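Side-chain contacts in capsid polyprotein VP90 (Turkey astrovirus 2, PDB 3TS3), which probably self-assembles into the icosahedral astrovirus capsid, the chain here being its spike, or projection, domain: residues S75-L80 with E129-R134; S45-N50 with T172-A177; F157-T160 with Y165-F168; I57-R60 with G66-F69. All coordinates share one frame; numbering follows the deposited sequence.

In the fold
Contacts 1, 2 and 3 meet on one antiparallel sheet of the spike domain. Strand 76-81 runs between strand 47-52 of contact 2 and strand 164-171 of contact 3. Contacts 1 and 2 are the closest pair, with centres about 9 Å apart. Ser46 OG lies 2.7 Å from Ile79 O. The centres of contacts 1 and 3 are about 13 Å apart, and Ile79 CG2 packs on Ile166 CG2. Contact 4 is a separate two-stranded hairpin. It touches contact 3 where Ile57 CD1 approaches Phe168 CE2 at 3.8 Å. Contacts 2 and 4 lie farthest apart, about 24 Å between centres, and do not touch.

Contact 1 of 4, residues S75-L80 with E129-R134; sequences SWWNIL and EQLKQR
Leu131 and Arg134 of helix 129-135 rest on Trp77 and Ile79 of strand 76-81. The contact is wholly apolar, and no hydrogen bond crosses it. The axes of the short segments run nearly parallel, at 14°, and come within 10.2 Å.

The first interaction is CH-pi. Leu131 CD2 sits over one face of the Trp77 indole, 4.2 Å from the centroid of the five-membered ring. It is displaced toward the rim, and Leu131 CD2 is 3.9 Å from Trp77 CG. The two side chains cross at about a right angle. Leu131 CG lies anti to the backbone N (chi1 -176°), and with chi2 at 51° both methyls meet the strand.

The second is aliphatic packing. The other methyl, Leu131 CD1, meets Ile79 CD1 at 4.0 Å. Ile79 CD1 also presses on Arg134 CB at 3.5 Å. Arg134 thus offers its first methylene here, while its NH1 hydrogen-bonds to Arg47 O on strand 47-52. Leu131 also touches Ile52 of that strand.

With Trp77, Ile79 and Leu131 all buried, this contact probably depends on close packing and the exclusion of water. The arginine's charged end is directed to a backbone carbonyl of the neighbouring strand.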
loop_
_atom_site.group_PDB
_atom_site.type_symbol
_atom_site.label_atom_id
_atom_site.label_comp_id
_atom_site.label_asym_id
_atom_site.label_seq_id
_atom_site.Cartn_x
_atom_site.Cartn_y
_atom_site.Cartn_z
ATOM N N SER C 75 -0.014 -15.864 18.325
ATOM C CA SER C 75 -0.233 -15.336 19.671
ATOM C C SER C 75 -0.609 -13.851 19.702
ATOM O O SER C 75 -0.997 -13.338 20.735
ATOM C CB SER C 75 1.003 -15.564 20.547
ATOM O OG SER C 75 1.209 -16.938 20.827
ATOM N N TRP C 76 -0.450 -13.158 18.580
ATOM C CA TRP C 76 -0.752 -11.731 18.524
ATOM C C TRP C 76 -1.830 -11.432 17.479
ATOM O O TRP C 76 -1.640 -11.630 16.295
ATOM C CB TRP C 76 0.528 -10.932 18.264
ATOM C CG TRP C 76 1.554 -11.100 19.359
ATOM C CD1 TRP C 76 2.587 -11.991 19.388
ATOM C CD2 TRP C 76 1.631 -10.362 20.583
ATOM N NE1 TRP C 76 3.297 -11.855 20.551
ATOM C CE2 TRP C 76 2.739 -10.852 21.296
ATOM C CE3 TRP C 76 0.877 -9.326 21.143
ATOM C CZ2 TRP C 76 3.102 -10.354 22.536
ATOM C CZ3 TRP C 76 1.246 -8.831 22.376
ATOM C CH2 TRP C 76 2.349 -9.342 23.056
ATOM N N TRP C 77 -2.962 -10.955 17.969
ATOM C CA TRP C 77 -4.147 -10.742 17.165
ATOM C C TRP C 77 -4.473 -9.264 17.108
ATOM O O TRP C 77 -4.410 -8.577 18.102
ATOM C CB TRP C 77 -5.295 -11.578 17.734
ATOM C CG TRP C 77 -4.936 -13.021 17.672
ATOM C CD1 TRP C 77 -4.378 -13.773 18.662
ATOM C CD2 TRP C 77 -5.038 -13.873 16.529
ATOM N NE1 TRP C 77 -4.155 -15.052 18.213
ATOM C CE2 TRP C 77 -4.556 -15.137 16.906
ATOM C CE3 TRP C 77 -5.512 -13.694 15.231
ATOM C CZ2 TRP C 77 -4.519 -16.208 16.020
ATOM C CZ3 TRP C 77 -5.482 -14.752 14.365
ATOM C CH2 TRP C 77 -4.995 -15.995 14.761
ATOM N N ASN C 78 -4.766 -8.788 15.913
ATOM C CA ASN C 78 -4.945 -7.372 15.692
ATOM C C ASN C 78 -6.270 -7.034 15.042
ATOM O O ASN C 78 -6.598 -7.561 14.006
ATOM C CB ASN C 78 -3.790 -6.878 14.822
ATOM C CG ASN C 78 -2.442 -7.236 15.407
ATOM O OD1 ASN C 78 -1.940 -6.547 16.269
ATOM N ND2 ASN C 78 -1.861 -8.328 14.944
ATOM N N ILE C 79 -7.021 -6.147 15.681
ATOM C CA ILE C 79 -8.271 -5.658 15.139
ATOM C C ILE C 79 -8.041 -4.185 14.814
ATOM O O ILE C 79 -8.047 -3.341 15.702
ATOM C CB ILE C 79 -9.392 -5.793 16.186
ATOM C CG1 ILE C 79 -9.460 -7.228 16.707
ATOM C CG2 ILE C 79 -10.726 -5.391 15.604
ATOM C CD1 ILE C 79 -10.350 -7.412 17.915
ATOM N N LEU C 80 -7.859 -3.886 13.532
ATOM C CA LEU C 80 -7.553 -2.525 13.102
ATOM C C LEU C 80 -8.667 -1.930 12.244
ATOM O O LEU C 80 -9.366 -2.641 11.548
ATOM C CB LEU C 80 -6.224 -2.483 12.347
ATOM C CG LEU C 80 -4.986 -2.953 13.106
ATOM C CD1 LEU C 80 -3.751 -2.610 12.289
ATOM C CD2 LEU C 80 -4.916 -2.299 14.469
ATOM N N GLU C 129 -13.000 -16.696 23.185
ATOM C CA GLU C 129 -14.219 -15.986 23.528
ATOM C C GLU C 129 -13.929 -14.498 23.628
ATOM O O GLU C 129 -14.664 -13.685 23.107
ATOM C CB GLU C 129 -14.700 -16.444 24.913
ATOM C CG GLU C 129 -15.148 -17.884 25.032
ATOM C CD GLU C 129 -15.608 -18.235 26.446
ATOM O OE1 GLU C 129 -14.822 -18.082 27.394
ATOM O OE2 GLU C 129 -16.757 -18.669 26.602
ATOM N N GLN C 130 -12.838 -14.144 24.291
ATOM C CA GLN C 130 -12.489 -12.748 24.485
ATOM C C GLN C 130 -12.226 -12.044 23.159
ATOM O O GLN C 130 -12.572 -10.891 22.981
ATOM C CB GLN C 130 -11.261 -12.629 25.389
ATOM C CG GLN C 130 -10.932 -11.217 25.827
ATOM C CD GLN C 130 -11.736 -10.784 27.033
ATOM O OE1 GLN C 130 -12.889 -10.384 26.914
ATOM N NE2 GLN C 130 -11.125 -10.868 28.207
ATOM N N LEU C 131 -11.599 -12.751 22.235
ATOM C CA LEU C 131 -11.291 -12.155 20.951
ATOM C C LEU C 131 -12.570 -11.913 20.156
ATOM O O LEU C 131 -12.719 -10.893 19.521
ATOM C CB LEU C 131 -10.303 -13.030 20.179
ATOM C CG LEU C 131 -9.793 -12.504 18.839
ATOM C CD1 LEU C 131 -9.266 -11.081 18.966
ATOM C CD2 LEU C 131 -8.721 -13.435 18.310
ATOM N N LYS C 132 -13.503 -12.850 20.213
ATOM C CA LYS C 132 -14.766 -12.658 19.520
ATOM C C LYS C 132 -15.469 -11.444 20.099
ATOM O O LYS C 132 -16.079 -10.677 19.380
ATOM C CB LYS C 132 -15.673 -13.870 19.667
ATOM C CG LYS C 132 -15.330 -15.046 18.815
ATOM C CD LYS C 132 -16.238 -16.185 19.217
ATOM C CE LYS C 132 -15.878 -17.470 18.543
ATOM N NZ LYS C 132 -16.668 -18.592 19.124
ATOM N N GLN C 133 -15.380 -11.277 21.408
ATOM C CA GLN C 133 -16.022 -10.147 22.063
ATOM C C GLN C 133 -15.437 -8.840 21.546
ATOM O O GLN C 133 -16.162 -7.897 21.270
ATOM C CB GLN C 133 -15.805 -10.230 23.575
ATOM C CG GLN C 133 -16.716 -9.354 24.407
ATOM C CD GLN C 133 -17.977 -10.079 24.827
ATOM O OE1 GLN C 133 -18.594 -10.789 24.036
ATOM N NE2 GLN C 133 -18.364 -9.909 26.089
ATOM N N ARG C 134 -14.118 -8.789 21.412
ATOM C CA ARG C 134 -13.452 -7.598 20.892
ATOM C C ARG C 134 -13.831 -7.284 19.455
ATOM O O ARG C 134 -13.962 -6.131 19.081
ATOM C CB ARG C 134 -11.944 -7.716 20.996
ATOM C CG ARG C 134 -11.461 -7.725 22.398
ATOM C CD ARG C 134 -10.252 -6.863 22.527
ATOM N NE ARG C 134 -9.649 -6.995 23.841
ATOM C CZ ARG C 134 -8.361 -6.833 24.069
ATOM N NH1 ARG C 134 -7.554 -6.531 23.068
ATOM N NH2 ARG C 134 -7.881 -6.977 25.288
#

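Contact 2 of 4, residues S45-N50 with T172-A177; sequences SSRYNN and TEDPGA
Arg47 reaches from the start of strand 47-52 to the loop 172-177 and ends at the carboxylate of Asp174. This is the salt bridge of the contact. Arg47 NH1 donates to Asp174 OD1 at 2.9 Å, with an N-H...O angle of 148°. OD1 is met on its syn side, slightly out of the carboxylate plane. The guanidinium and carboxylate planes are turned 50° from each other, so the pair is not a flat two-pronged bridge.

A second hydrogen bond lies within the loop. Gly176 N donates to the same Asp174 OD1 at 2.8 Å, from above the carboxylate plane. One oxygen is therefore gripped by two donors, a charged side chain and a backbone N-H.

Van der Waals packing completes the contact. The arginine stem is extended to CD and then bends at chi3 (64°). Before the bend, Arg47 CD lies 3.9 Å from Pro175 CG. Beyond it, Ala177 CA covers one face of the guanidinium, 3.8 Å from Arg47 CZ. Tyr179, further along the loop, also touches Arg47.

The bond from Gly176 N to the Asp174 side chain, two residues back, defines an Asx turn. The turn fixes the carboxylate within the loop, and the salt bridge from Arg47 joins it to strand 47-52 of the spike domain's antiparallel sheet.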
loop_
_atom_site.group_PDB
_atom_site.type_symbol
_atom_site.label_atom_id
_atom_site.label_comp_id
_atom_site.label_asym_id
_atom_site.label_seq_id
_atom_site.Cartn_x
_atom_site.Cartn_y
_atom_site.Cartn_z
ATOM N N SER C 45 -7.978 -1.386 22.324
ATOM C CA SER C 45 -8.635 -2.672 22.170
ATOM C C SER C 45 -8.124 -3.475 20.973
ATOM O O SER C 45 -8.506 -4.611 20.791
ATOM C CB SER C 45 -10.144 -2.483 22.050
ATOM O OG SER C 45 -10.669 -1.913 23.224
ATOM N N SER C 46 -7.288 -2.863 20.146
ATOM C CA SER C 46 -6.788 -3.508 18.934
ATOM C C SER C 46 -5.901 -4.728 19.121
ATOM O O SER C 46 -6.002 -5.681 18.373
ATOM C CB SER C 46 -6.086 -2.484 18.047
ATOM O OG SER C 46 -7.038 -1.592 17.499
ATOM N N ARG C 47 -5.027 -4.682 20.112
ATOM C CA ARG C 47 -4.066 -5.756 20.318
ATOM C C ARG C 47 -4.536 -6.769 21.352
ATOM O O ARG C 47 -4.794 -6.431 22.493
ATOM C CB ARG C 47 -2.726 -5.164 20.753
ATOM C CG ARG C 47 -1.587 -6.177 20.858
ATOM C CD ARG C 47 -0.348 -5.555 21.465
ATOM N NE ARG C 47 -0.598 -5.139 22.837
ATOM C CZ ARG C 47 0.326 -4.672 23.662
ATOM N NH1 ARG C 47 1.580 -4.565 23.270
ATOM N NH2 ARG C 47 -0.010 -4.316 24.887
ATOM N N TYR C 48 -4.635 -8.018 20.916
ATOM C CA TYR C 48 -5.021 -9.122 21.774
ATOM C C TYR C 48 -3.910 -10.168 21.769
ATOM O O TYR C 48 -3.473 -10.613 20.722
ATOM C CB TYR C 48 -6.339 -9.727 21.282
ATOM C CG TYR C 48 -6.788 -10.930 22.061
ATOM C CD1 TYR C 48 -7.398 -10.796 23.295
ATOM C CD2 TYR C 48 -6.603 -12.202 21.556
ATOM C CE1 TYR C 48 -7.802 -11.895 24.003
ATOM C CE2 TYR C 48 -7.003 -13.305 22.262
ATOM C CZ TYR C 48 -7.606 -13.146 23.477
ATOM O OH TYR C 48 -8.011 -14.248 24.178
ATOM N N ASN C 49 -3.459 -10.537 22.958
ATOM C CA ASN C 49 -2.357 -11.474 23.113
ATOM C C ASN C 49 -2.754 -12.804 23.772
ATOM O O ASN C 49 -2.904 -12.896 24.984
ATOM C CB ASN C 49 -1.261 -10.776 23.928
ATOM C CG ASN C 49 -0.079 -11.660 24.240
ATOM O OD1 ASN C 49 0.504 -11.548 25.311
ATOM N ND2 ASN C 49 0.303 -12.514 23.300
ATOM N N ASN C 50 -2.967 -13.812 22.939
ATOM C CA ASN C 50 -3.104 -15.191 23.376
ATOM C C ASN C 50 -2.874 -16.158 22.219
ATOM O O ASN C 50 -3.328 -15.921 21.122
ATOM C CB ASN C 50 -4.470 -15.432 24.013
ATOM C CG ASN C 50 -4.529 -16.738 24.775
ATOM O OD1 ASN C 50 -3.611 -17.079 25.500
ATOM N ND2 ASN C 50 -5.618 -17.462 24.615
ATOM N N THR C 172 3.487 -12.207 13.960
ATOM C CA THR C 172 4.405 -13.144 14.601
ATOM C C THR C 172 4.885 -12.666 15.967
ATOM O O THR C 172 5.251 -13.467 16.812
ATOM C CB THR C 172 5.599 -13.455 13.713
ATOM O OG1 THR C 172 6.268 -12.237 13.390
ATOM C CG2 THR C 172 5.147 -14.140 12.449
ATOM N N GLU C 173 4.900 -11.352 16.164
ATOM C CA GLU C 173 5.399 -10.753 17.396
ATOM C C GLU C 173 4.557 -9.545 17.788
ATOM O O GLU C 173 3.711 -9.089 17.021
ATOM C CB GLU C 173 6.882 -10.356 17.280
ATOM C CG GLU C 173 7.838 -11.495 16.902
ATOM C CD GLU C 173 7.929 -12.588 17.950
ATOM O OE1 GLU C 173 7.487 -12.382 19.091
ATOM O OE2 GLU C 173 8.438 -13.667 17.615
ATOM N N ASP C 174 4.810 -9.036 18.987
ATOM C CA ASP C 174 4.070 -7.909 19.540
ATOM C C ASP C 174 4.227 -6.721 18.594
ATOM O O ASP C 174 5.336 -6.344 18.270
ATOM C CB ASP C 174 4.718 -7.587 20.893
ATOM C CG ASP C 174 4.005 -6.503 21.674
ATOM O OD1 ASP C 174 3.043 -5.916 21.168
ATOM O OD2 ASP C 174 4.420 -6.251 22.820
ATOM N N PRO C 175 3.112 -6.147 18.149
ATOM C CA PRO C 175 3.142 -4.971 17.271
ATOM C C PRO C 175 3.516 -3.715 18.052
ATOM O O PRO C 175 3.795 -2.680 17.468
ATOM C CB PRO C 175 1.707 -4.887 16.747
ATOM C CG PRO C 175 0.884 -5.530 17.802
ATOM C CD PRO C 175 1.740 -6.644 18.350
ATOM N N GLY C 176 3.521 -3.837 19.372
ATOM C CA GLY C 176 3.784 -2.728 20.269
ATOM C C GLY C 176 2.499 -2.209 20.885
ATOM O O GLY C 176 1.447 -2.294 20.292
ATOM N N ALA C 177 2.606 -1.652 22.084
ATOM C CA ALA C 177 1.454 -1.134 22.802
ATOM C C ALA C 177 0.791 -0.009 22.019
ATOM O O ALA C 177 -0.410 0.154 22.073
ATOM C CB ALA C 177 1.848 -0.667 24.193
#

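Contact 3 of 4, residues F157-T160 with Y165-F168; sequences FYRT and YILF
Tyr158 turns a ring edge toward the face of Tyr165. The two rings make an edge-to-face pair, with centroids 4.7 Å apart and planes inclined at 50°. Tyr158 CD1 stands over the centre of the Tyr165 ring, and Tyr158 CE1 comes within 3.6 Å of Tyr165 CE1. With chi1 at -176°, Tyr158 CG lies opposite the backbone N and the ring leans toward the neighbouring strand, where the two side chains meet at a slant. Met102 and Leu105 of helix 102-105 also touch Tyr165.

These tyrosines form a non-hydrogen-bonded pair in the antiparallel hairpin of strands 153-159 and 164-171. The adjoining pair, Phe157 with Ile166, is hydrogen-bonded. Phe157 N donates to Ile166 O at 2.8 Å, and Ile166 N to Phe157 O at 2.8 Å.

Phe157 and Ile166 point to the face opposite the tyrosines. There Phe157 lies beside Phe168, both pointing the same way. Phe168 CB meets the edge of the Phe157 ring, 3.8 Å from CE2. Arg159 bends at chi3 and lays one guanidinium face over Ile166, whose CD1 is 3.7 Å from Arg159 NH1. The guanidinium's polar bonds go to other partners, a salt bridge to Asp162 and a hydrogen bond to Leu135 O.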
loop_
_atom_site.group_PDB
_atom_site.type_symbol
_atom_site.label_atom_id
_atom_site.label_comp_id
_atom_site.label_asym_id
_atom_site.label_seq_id
_atom_site.Cartn_x
_atom_site.Cartn_y
_atom_site.Cartn_z
ATOM N N PHE C 157 -13.627 -7.231 7.553
ATOM C CA PHE C 157 -15.025 -7.234 7.937
ATOM C C PHE C 157 -15.607 -5.847 7.739
ATOM O O PHE C 157 -14.895 -4.857 7.766
ATOM C CB PHE C 157 -15.189 -7.543 9.430
ATOM C CG PHE C 157 -14.735 -8.911 9.859
ATOM C CD1 PHE C 157 -15.543 -10.017 9.674
ATOM C CD2 PHE C 157 -13.539 -9.076 10.525
ATOM C CE1 PHE C 157 -15.136 -11.264 10.097
ATOM C CE2 PHE C 157 -13.134 -10.314 10.953
ATOM C CZ PHE C 157 -13.934 -11.408 10.735
ATOM N N TYR C 158 -16.918 -5.789 7.554
ATOM C CA TYR C 158 -17.625 -4.532 7.641
ATOM C C TYR C 158 -18.535 -4.689 8.852
ATOM O O TYR C 158 -19.484 -5.465 8.819
ATOM C CB TYR C 158 -18.429 -4.245 6.377
ATOM C CG TYR C 158 -19.109 -2.889 6.382
ATOM C CD1 TYR C 158 -18.372 -1.731 6.457
ATOM C CD2 TYR C 158 -20.478 -2.782 6.294
ATOM C CE1 TYR C 158 -18.977 -0.499 6.465
ATOM C CE2 TYR C 158 -21.094 -1.554 6.298
ATOM C CZ TYR C 158 -20.340 -0.411 6.381
ATOM O OH TYR C 158 -20.951 0.822 6.384
ATOM N N ARG C 159 -18.242 -3.945 9.916
ATOM C CA ARG C 159 -19.065 -4.007 11.117
ATOM C C ARG C 159 -20.183 -2.998 10.922
ATOM O O ARG C 159 -20.016 -1.811 11.136
ATOM C CB ARG C 159 -18.246 -3.676 12.365
ATOM C CG ARG C 159 -19.010 -3.861 13.677
ATOM C CD ARG C 159 -18.308 -3.229 14.877
ATOM N NE ARG C 159 -17.059 -3.890 15.234
ATOM C CZ ARG C 159 -15.907 -3.266 15.442
ATOM N NH1 ARG C 159 -15.819 -1.950 15.322
ATOM N NH2 ARG C 159 -14.837 -3.970 15.768
ATOM N N THR C 160 -21.337 -3.508 10.526
ATOM C CA THR C 160 -22.474 -2.691 10.139
ATOM C C THR C 160 -22.971 -1.786 11.256
ATOM O O THR C 160 -23.435 -0.694 10.992
ATOM C CB THR C 160 -23.639 -3.549 9.610
ATOM O OG1 THR C 160 -24.099 -4.424 10.637
ATOM C CG2 THR C 160 -23.187 -4.384 8.437
ATOM N N TYR C 165 -14.862 -0.560 8.686
ATOM C CA TYR C 165 -14.191 -1.650 7.998
ATOM C C TYR C 165 -13.070 -2.098 8.920
ATOM O O TYR C 165 -12.195 -1.324 9.270
ATOM C CB TYR C 165 -13.602 -1.173 6.673
ATOM C CG TYR C 165 -14.617 -0.848 5.604
ATOM C CD1 TYR C 165 -15.212 0.398 5.535
ATOM C CD2 TYR C 165 -14.955 -1.785 4.654
ATOM C CE1 TYR C 165 -16.126 0.686 4.555
ATOM C CE2 TYR C 165 -15.859 -1.509 3.686
ATOM C CZ TYR C 165 -16.438 -0.265 3.634
ATOM O OH TYR C 165 -17.340 0.001 2.656
ATOM N N ILE C 166 -13.130 -3.357 9.324
ATOM C CA ILE C 166 -12.193 -3.879 10.287
ATOM C C ILE C 166 -11.264 -4.886 9.646
ATOM O O ILE C 166 -11.706 -5.886 9.121
ATOM C CB ILE C 166 -12.949 -4.585 11.425
ATOM C CG1 ILE C 166 -13.927 -3.613 12.084
ATOM C CG2 ILE C 166 -11.983 -5.175 12.430
ATOM C CD1 ILE C 166 -13.249 -2.434 12.739
ATOM N N LEU C 167 -9.970 -4.618 9.711
ATOM C CA LEU C 167 -8.999 -5.538 9.154
ATOM C C LEU C 167 -8.455 -6.388 10.297
ATOM O O LEU C 167 -7.899 -5.869 11.242
ATOM C CB LEU C 167 -7.872 -4.755 8.482
ATOM C CG LEU C 167 -6.732 -5.580 7.887
ATOM C CD1 LEU C 167 -7.205 -6.466 6.752
ATOM C CD2 LEU C 167 -5.611 -4.668 7.440
ATOM N N PHE C 168 -8.650 -7.698 10.205
ATOM C CA PHE C 168 -8.290 -8.608 11.282
ATOM C C PHE C 168 -7.200 -9.567 10.828
ATOM O O PHE C 168 -7.368 -10.277 9.859
ATOM C CB PHE C 168 -9.545 -9.378 11.714
ATOM C CG PHE C 168 -9.282 -10.482 12.697
ATOM C CD1 PHE C 168 -8.912 -10.190 13.984
ATOM C CD2 PHE C 168 -9.432 -11.807 12.338
ATOM C CE1 PHE C 168 -8.684 -11.184 14.892
ATOM C CE2 PHE C 168 -9.194 -12.807 13.248
ATOM C CZ PHE C 168 -8.819 -12.496 14.519
#

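Contact 4 of 4, residues I57-R60 with G66-F69; sequences IGYR and GTLF. Unlike the reference sequence in segment 66-69: Leu68 (reference Ser).
Tyr59 and Phe69 both hold their rings between backbone N and carbonyl carbon, each with chi1 at 62°. This folds each ring back over the opposite strand. Phe69 comes to lie beside Ile57, and Tyr59 beside Thr67, each pair pointing the same way. Thr67 has the corresponding position filled by CG2, its methyl, and that methyl faces the tyrosine.

Two CH-pi contacts follow. Ile57 CB sits over one face of Phe69, 3.8 Å from the ring centroid and shifted toward the rim. Thr67 CG2 sits over one face of Tyr59 in the same manner, 3.7 Å from that centroid. The two rings also meet. Tyr59 CE2 comes to the edge of the Phe69 ring, in its plane, 3.8 Å from Phe69 CD2. The side chains cross there at about a right angle. The four residues thus form a continuous row on one face of the hairpin.

The phenol is anchored at its far end. Tyr59 OH lies 2.6 Å from a water in the plane of its ring, and this water donates to Leu68 O at 2.9 Å. Tyr192, from a loop, packs on both Tyr59 and Phe69. Ile57 and Phe69 also touch Ala155 of strand 153-159.

Four backbone bonds join the strands. Ile57 N and O pair with Phe69, and Tyr59 N and O pair with Thr67. Between them, Gly58 and Leu68 approach to 4.1 Å between CA atoms, as a non-hydrogen-bonded pair. This alternation is the register of a two-stranded antiparallel beta hairpin, packed against the main sheet of the spike domain.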
loop_
_atom_site.group_PDB
_atom_site.type_symbol
_atom_site.label_atom_id
_atom_site.label_comp_id
_atom_site.label_asym_id
_atom_site.label_seq_id
_atom_site.Cartn_x
_atom_site.Cartn_y
_atom_site.Cartn_z
ATOM N N ILE C 57 -12.067 -18.296 10.518
ATOM C CA ILE C 57 -13.107 -17.307 10.350
ATOM C C ILE C 57 -14.296 -18.042 9.728
ATOM O O ILE C 57 -14.166 -18.654 8.685
ATOM C CB ILE C 57 -12.660 -16.181 9.406
ATOM C CG1 ILE C 57 -11.502 -15.381 10.018
ATOM C CG2 ILE C 57 -13.832 -15.258 9.089
ATOM C CD1 ILE C 57 -11.811 -14.747 11.356
ATOM N N GLY C 58 -15.446 -17.980 10.383
ATOM C CA GLY C 58 -16.627 -18.660 9.898
ATOM C C GLY C 58 -17.563 -17.807 9.067
ATOM O O GLY C 58 -17.711 -16.618 9.305
ATOM N N TYR C 59 -18.209 -18.437 8.096
ATOM C CA TYR C 59 -19.179 -17.744 7.269
ATOM C C TYR C 59 -20.322 -18.657 6.839
ATOM O O TYR C 59 -20.223 -19.870 6.952
ATOM C CB TYR C 59 -18.512 -17.062 6.072
ATOM C CG TYR C 59 -17.808 -17.970 5.085
ATOM C CD1 TYR C 59 -18.439 -18.374 3.926
ATOM C CD2 TYR C 59 -16.508 -18.390 5.297
ATOM C CE1 TYR C 59 -17.804 -19.173 3.009
ATOM C CE2 TYR C 59 -15.860 -19.192 4.385
ATOM C CZ TYR C 59 -16.514 -19.583 3.242
ATOM O OH TYR C 59 -15.879 -20.389 2.325
ATOM N N ARG C 60 -21.404 -18.057 6.354
ATOM C CA ARG C 60 -22.589 -18.811 5.952
ATOM C C ARG C 60 -22.536 -19.259 4.496
ATOM O O ARG C 60 -22.116 -18.516 3.616
ATOM C CB ARG C 60 -23.858 -17.994 6.205
ATOM C CG ARG C 60 -25.128 -18.640 5.691
ATOM C CD ARG C 60 -26.339 -17.726 5.889
ATOM N NE ARG C 60 -26.424 -17.248 7.264
ATOM C CZ ARG C 60 -27.242 -17.744 8.184
ATOM N NH1 ARG C 60 -28.064 -18.736 7.880
ATOM N NH2 ARG C 60 -27.243 -17.241 9.411
ATOM N N GLY C 66 -23.066 -23.525 8.055
ATOM C CA GLY C 66 -21.928 -22.642 7.916
ATOM C C GLY C 66 -20.659 -23.381 7.562
ATOM O O GLY C 66 -20.610 -24.601 7.581
ATOM N N THR C 67 -19.628 -22.613 7.254
ATOM C CA THR C 67 -18.326 -23.147 6.896
ATOM C C THR C 67 -17.252 -22.173 7.382
ATOM O O THR C 67 -17.550 -21.279 8.154
ATOM C CB THR C 67 -18.198 -23.492 5.408
ATOM O OG1 THR C 67 -16.924 -24.106 5.179
ATOM C CG2 THR C 67 -18.349 -22.257 4.542
ATOM N N LEU C 68 -16.007 -22.375 6.979
ATOM C CA LEU C 68 -14.937 -21.528 7.492
ATOM C C LEU C 68 -13.716 -21.494 6.583
ATOM O O LEU C 68 -13.573 -22.318 5.690
ATOM C CB LEU C 68 -14.509 -22.025 8.869
ATOM C CG LEU C 68 -13.922 -23.441 8.876
ATOM C CD1 LEU C 68 -12.479 -23.447 8.394
ATOM C CD2 LEU C 68 -14.001 -24.065 10.248
ATOM N N PHE C 69 -12.837 -20.530 6.839
ATOM C CA PHE C 69 -11.498 -20.530 6.278
ATOM C C PHE C 69 -10.479 -20.463 7.417
ATOM O O PHE C 69 -10.640 -19.694 8.346
ATOM C CB PHE C 69 -11.272 -19.507 5.138
ATOM C CG PHE C 69 -11.435 -18.047 5.514
ATOM C CD1 PHE C 69 -10.354 -17.301 5.941
ATOM C CD2 PHE C 69 -12.640 -17.401 5.325
ATOM C CE1 PHE C 69 -10.489 -15.956 6.233
ATOM C CE2 PHE C 69 -12.780 -16.054 5.610
ATOM C CZ PHE C 69 -11.702 -15.332 6.064
HETATM O O HOH W 1 -13.656 -21.627 2.925
#